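Local coordinates for protein carboxypeptidase A (Helicoverpa armigera, PDB 1JQG) that is the proform of an insect midgut metallocarboxypeptidase, which probably uses a zinc ion to remove C-terminal residues from peptides once activated, at residues D290-H295 against D368-A373; A129-L134 against Y193-L198. All coordinates share one frame; numbering follows the deposited sequence.

Contact 1 (D290-H295 against D368-A373); sequences DIIAEH and DYAMQA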
# COMPACT_ATOMS: atom_id res chain seq x y z
N ASP A 290 4.27 -16.39 -6.96
CA ASP A 290 4.56 -17.74 -6.52
C ASP A 290 3.87 -18.13 -5.22
O ASP A 290 3.36 -19.25 -5.03
CB ASP A 290 6.08 -17.92 -6.38
CG ASP A 290 6.82 -17.77 -7.68
OD1 ASP A 290 6.27 -17.93 -8.78
OD2 ASP A 290 8.03 -17.48 -7.67
N ILE A 291 3.76 -17.20 -4.28
CA ILE A 291 3.00 -17.42 -3.05
C ILE A 291 1.51 -17.61 -3.32
O ILE A 291 0.92 -18.54 -2.77
CB ILE A 291 3.15 -16.23 -2.07
CG1 ILE A 291 4.63 -16.00 -1.75
CG2 ILE A 291 2.35 -16.52 -0.84
CD1 ILE A 291 4.95 -14.80 -0.88
N ILE A 292 0.94 -16.81 -4.22
CA ILE A 292 -0.47 -16.88 -4.54
C ILE A 292 -0.76 -18.23 -5.19
O ILE A 292 -1.81 -18.80 -4.90
CB ILE A 292 -0.92 -15.72 -5.45
CG1 ILE A 292 -0.89 -14.37 -4.70
CG2 ILE A 292 -2.29 -15.99 -6.04
CD1 ILE A 292 -1.14 -13.18 -5.63
N ALA A 293 0.12 -18.67 -6.08
CA ALA A 293 -0.05 -19.87 -6.87
C ALA A 293 -0.05 -21.11 -6.01
O ALA A 293 -0.97 -21.94 -6.08
CB ALA A 293 1.11 -20.07 -7.86
N GLU A 294 0.91 -21.14 -5.09
CA GLU A 294 0.99 -22.27 -4.13
C GLU A 294 -0.28 -22.45 -3.31
O GLU A 294 -0.58 -23.55 -2.83
CB GLU A 294 2.19 -22.06 -3.22
CG GLU A 294 2.52 -23.20 -2.27
CD GLU A 294 3.77 -22.97 -1.45
OE1 GLU A 294 4.80 -22.44 -1.94
OE2 GLU A 294 3.79 -23.29 -0.24
N HIS A 295 -0.96 -21.36 -2.94
CA HIS A 295 -2.14 -21.45 -2.09
C HIS A 295 -3.45 -21.08 -2.76
O HIS A 295 -4.43 -20.78 -2.08
CB HIS A 295 -1.90 -20.59 -0.82
CG HIS A 295 -0.61 -20.92 -0.14
ND1 HIS A 295 -0.46 -21.96 0.74
CD2 HIS A 295 0.62 -20.33 -0.26
CE1 HIS A 295 0.80 -22.02 1.16
NE2 HIS A 295 1.47 -21.04 0.56
N ASP A 368 -6.06 -7.23 -8.26
CA ASP A 368 -6.74 -7.69 -9.45
C ASP A 368 -6.26 -9.07 -9.92
O ASP A 368 -7.06 -9.91 -10.35
CB ASP A 368 -6.59 -6.68 -10.60
CG ASP A 368 -7.54 -5.52 -10.48
OD1 ASP A 368 -7.46 -4.56 -11.26
OD2 ASP A 368 -8.41 -5.46 -9.59
N TYR A 369 -4.95 -9.30 -9.85
CA TYR A 369 -4.35 -10.54 -10.26
C TYR A 369 -4.75 -11.68 -9.32
O TYR A 369 -5.16 -12.74 -9.82
CB TYR A 369 -2.83 -10.45 -10.40
CG TYR A 369 -2.16 -11.80 -10.67
CD1 TYR A 369 -2.04 -12.30 -11.96
CD2 TYR A 369 -1.66 -12.60 -9.66
CE1 TYR A 369 -1.45 -13.51 -12.24
CE2 TYR A 369 -1.06 -13.81 -9.87
CZ TYR A 369 -0.96 -14.26 -11.18
OH TYR A 369 -0.37 -15.47 -11.41
N ALA A 370 -4.68 -11.43 -8.04
CA ALA A 370 -5.06 -12.37 -7.00
C ALA A 370 -6.51 -12.83 -7.13
O ALA A 370 -6.77 -14.01 -6.96
CB ALA A 370 -4.96 -11.68 -5.63
N MET A 371 -7.37 -11.89 -7.47
CA MET A 371 -8.77 -12.15 -7.79
C MET A 371 -8.93 -13.05 -9.01
O MET A 371 -9.78 -13.92 -9.02
CB MET A 371 -9.50 -10.82 -8.04
CG MET A 371 -10.94 -11.02 -8.47
SD MET A 371 -12.10 -10.30 -7.29
CE MET A 371 -13.35 -11.60 -7.47
N GLN A 372 -8.10 -12.86 -10.01
CA GLN A 372 -8.15 -13.62 -11.25
C GLN A 372 -7.57 -15.02 -11.11
O GLN A 372 -7.96 -16.00 -11.75
CB GLN A 372 -7.39 -12.87 -12.35
CG GLN A 372 -7.23 -13.60 -13.65
CD GLN A 372 -6.20 -13.01 -14.58
OE1 GLN A 372 -5.01 -12.95 -14.28
NE2 GLN A 372 -6.61 -12.57 -15.77
N ALA A 373 -6.54 -15.17 -10.27
CA ALA A 373 -5.94 -16.50 -10.11
C ALA A 373 -6.22 -17.22 -8.80
O ALA A 373 -5.76 -18.36 -8.77
CB ALA A 373 -4.44 -16.36 -10.34

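Contact 2 (A129-L134 against Y193-L198); sequences AYLQEL and YAIHKL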
# COMPACT_ATOMS: atom_id res chain seq x y z
N ALA A 129 14.61 -9.22 11.15
CA ALA A 129 15.11 -9.90 12.35
C ALA A 129 13.95 -10.37 13.23
O ALA A 129 13.97 -11.45 13.80
CB ALA A 129 16.03 -9.05 13.20
N TYR A 130 12.94 -9.52 13.37
CA TYR A 130 11.76 -9.77 14.17
C TYR A 130 11.04 -11.04 13.72
O TYR A 130 10.69 -11.86 14.57
CB TYR A 130 10.81 -8.58 14.10
CG TYR A 130 9.46 -8.76 14.79
CD1 TYR A 130 9.40 -9.10 16.14
CD2 TYR A 130 8.27 -8.58 14.11
CE1 TYR A 130 8.19 -9.22 16.80
CE2 TYR A 130 7.05 -8.74 14.73
CZ TYR A 130 7.02 -9.03 16.09
OH TYR A 130 5.79 -9.14 16.67
N LEU A 131 10.79 -11.15 12.42
CA LEU A 131 10.16 -12.35 11.87
C LEU A 131 10.84 -13.64 12.27
O LEU A 131 10.15 -14.62 12.53
CB LEU A 131 10.08 -12.30 10.33
CG LEU A 131 9.32 -11.10 9.74
CD1 LEU A 131 9.22 -11.20 8.22
CD2 LEU A 131 7.95 -10.93 10.41
N GLN A 132 12.17 -13.63 12.24
CA GLN A 132 12.97 -14.80 12.62
C GLN A 132 12.93 -15.13 14.09
O GLN A 132 13.03 -16.28 14.50
CB GLN A 132 14.42 -14.60 12.17
CG GLN A 132 14.58 -14.57 10.66
CD GLN A 132 15.97 -14.16 10.23
OE1 GLN A 132 16.17 -13.09 9.63
NE2 GLN A 132 16.94 -14.97 10.56
N GLU A 133 12.73 -14.14 14.94
CA GLU A 133 12.69 -14.28 16.37
C GLU A 133 11.36 -14.87 16.80
O GLU A 133 11.22 -15.71 17.72
CB GLU A 133 12.92 -12.95 17.09
CG GLU A 133 14.32 -12.36 16.86
CD GLU A 133 15.42 -13.31 17.33
OE1 GLU A 133 15.40 -13.54 18.56
OE2 GLU A 133 16.24 -13.75 16.50
N LEU A 134 10.34 -14.53 16.04
CA LEU A 134 8.99 -15.03 16.27
C LEU A 134 8.93 -16.52 16.02
O LEU A 134 8.33 -17.29 16.80
CB LEU A 134 8.06 -14.24 15.33
CG LEU A 134 6.88 -13.52 15.95
CD1 LEU A 134 7.26 -12.64 17.14
CD2 LEU A 134 6.19 -12.65 14.89
N TYR A 193 0.45 -5.25 13.21
CA TYR A 193 -0.52 -5.37 14.30
C TYR A 193 -1.22 -6.70 14.16
O TYR A 193 -1.48 -7.37 15.16
CB TYR A 193 -1.51 -4.20 14.27
CG TYR A 193 -2.32 -4.02 15.53
CD1 TYR A 193 -1.84 -3.21 16.56
CD2 TYR A 193 -3.53 -4.65 15.70
CE1 TYR A 193 -2.58 -3.05 17.73
CE2 TYR A 193 -4.26 -4.48 16.85
CZ TYR A 193 -3.78 -3.69 17.87
OH TYR A 193 -4.54 -3.56 19.00
N ALA A 194 -1.49 -7.08 12.90
CA ALA A 194 -2.11 -8.37 12.60
C ALA A 194 -1.30 -9.56 13.11
O ALA A 194 -1.80 -10.61 13.55
CB ALA A 194 -2.37 -8.50 11.12
N ILE A 195 0.02 -9.49 13.01
CA ILE A 195 0.94 -10.48 13.57
C ILE A 195 0.85 -10.47 15.09
O ILE A 195 0.95 -11.52 15.75
CB ILE A 195 2.39 -10.17 13.12
CG1 ILE A 195 2.53 -10.39 11.61
CG2 ILE A 195 3.38 -11.03 13.86
CD1 ILE A 195 3.85 -9.99 10.99
N HIS A 196 0.70 -9.25 15.66
CA HIS A 196 0.69 -9.08 17.11
C HIS A 196 -0.55 -9.73 17.71
O HIS A 196 -0.51 -10.37 18.75
CB HIS A 196 0.86 -7.61 17.47
CG HIS A 196 0.63 -7.27 18.91
ND1 HIS A 196 -0.53 -6.76 19.46
CD2 HIS A 196 1.51 -7.40 19.92
CE1 HIS A 196 -0.36 -6.60 20.76
NE2 HIS A 196 0.86 -6.99 21.06
N LYS A 197 -1.69 -9.55 17.09
CA LYS A 197 -2.94 -10.15 17.61
C LYS A 197 -3.11 -11.63 17.28
O LYS A 197 -3.81 -12.32 17.98
CB LYS A 197 -4.19 -9.41 17.09
CG LYS A 197 -4.35 -8.02 17.73
CD LYS A 197 -4.71 -8.30 19.19
CE LYS A 197 -4.81 -7.01 20.00
NZ LYS A 197 -5.33 -7.43 21.35
N LEU A 198 -2.44 -12.12 16.23
CA LEU A 198 -2.51 -13.54 15.89
C LEU A 198 -1.44 -14.37 16.59
O LEU A 198 -1.53 -15.60 16.63
CB LEU A 198 -2.42 -13.71 14.37
CG LEU A 198 -3.54 -13.14 13.53
CD1 LEU A 198 -3.17 -13.24 12.06
CD2 LEU A 198 -4.87 -13.84 13.75

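Contact 1 (D290-H295 against D368-A373)
A single methyl, Ile292 CD1, reaches from one helix into the angle between Tyr369 and Ala370 of the other, a worked example of two helices joined by one projecting side chain. The helical segment 368-373 opens with Asp368, which turns from the partner and uses OD1 to accept a hydrogen bond from Gly317 N in a neighbouring loop. At Tyr369 the contact begins. CG stands anti to the backbone N (chi1 173°), which swings the ring toward the partner helix and brings CD2 within 4.1 Å of Ile292 CD1. The methyl sits at the ring edge, close to the ring plane. One face of the ring is met instead by Ala373 CB, a helical turn later, 4.1 Å above the plane and displaced toward the rim; Phe280 also meets this ring in an edge-to-face pair.

Next along the helix, Ala370 offers the other half of the seat, with its CB 4.1 Å from Ile292 CD1. Here the backbones are nearest, 6.9 Å between Ile292 CA and Ala370 CA, consistent with the small alanine at this point, and Ile292, extended to its tip with chi2 at 172°, spans the interval. The setting is the alpha/beta fold of M14 carboxypeptidases, in which helices pack on a mixed central sheet: Ile292 and Ala370 both rest on Tyr302 of strand 299-307, the strand that also carries the zinc ligand His306. Ala370 additionally touches Ser378 of strand 377-383.

Met371 faces elsewhere, lying on Ser378 and on Tyr316. At the end of the helix, Ala373 directs its CB back toward the partner, but more loosely, 4.8 Å from Ile292 CG2. No hydrogen bond crosses between the segments.

Contact 2 (A129-L134 against Y193-L198)
Ile195 points between Tyr130, Leu131 and Leu134, and this makes the tight part of the contact. Leu134 CD2 is modelled 3.4 Å from Ile195 CG2 as the side chains pass at a slant, a closeness that is doubtful for two methyl groups. The first torsion of Leu134 (chi1 -125°) lies far from any staggered value, and it and the short distance may both reflect an imprecisely placed leucine.

Elsewhere the fit relaxes. On the other branch of Ile195, CD1 meets Leu131 CD2 at 4.2 Å, an ordinary van der Waals distance. Tyr130 extends alongside in the opposite sense to Ile195; chi1 of 175° carries the phenol out from the helix, and its OH end does the touching, 4.2 Å from Ile195 CG2, which approaches the ring obliquely. Toward the more accessible side, His196 CB remains 5.2 Å from Tyr130 OH, and its ring instead meets Phe118 edge-to-face.

The principle illustrated is that nearly parallel helical segments can share a core without close backbones. The axes of the two segments run 13° apart in direction but approach no nearer than 12.9 Å, and one isoleucine facing a tyrosine and two leucines bridges the interval without a hydrogen bond. Beneath them, Leu159 of strand 155-161 touches Leu131, Leu134 and Ile195 together, and Ile195 also reaches Ile215 of strand 212-216. Beyond segment 193-198, Ala194, Lys197 and Leu198 pack on Trp410, which places helix 187-200 between helix 124-137 and helix 402-421.

How the contacts relate
Both contacts are buried and made without a hydrogen bond, almost entirely of apolar atoms; a phenol oxygen touches only in contact 2. Each turns on one isoleucine between helices that lie on the mixed sheet, yet they share no helix, and their nearest atoms stay about 11 Å apart. Strand 212-216 connects them: residues 290-295 touch Ile214 and residues 193-198 touch its neighbour Ile215, consistent with helices on opposite faces. Contact 1 sits over strands 299-307 and 377-383, with the side chain of Ala370 about 11 Å from that of His306, whereas contact 2 rests toward the sheet margin, away from the zinc. Close backbones in contact 1 are consistent with its alanine; in contact 2 larger side chains fill a wider gap.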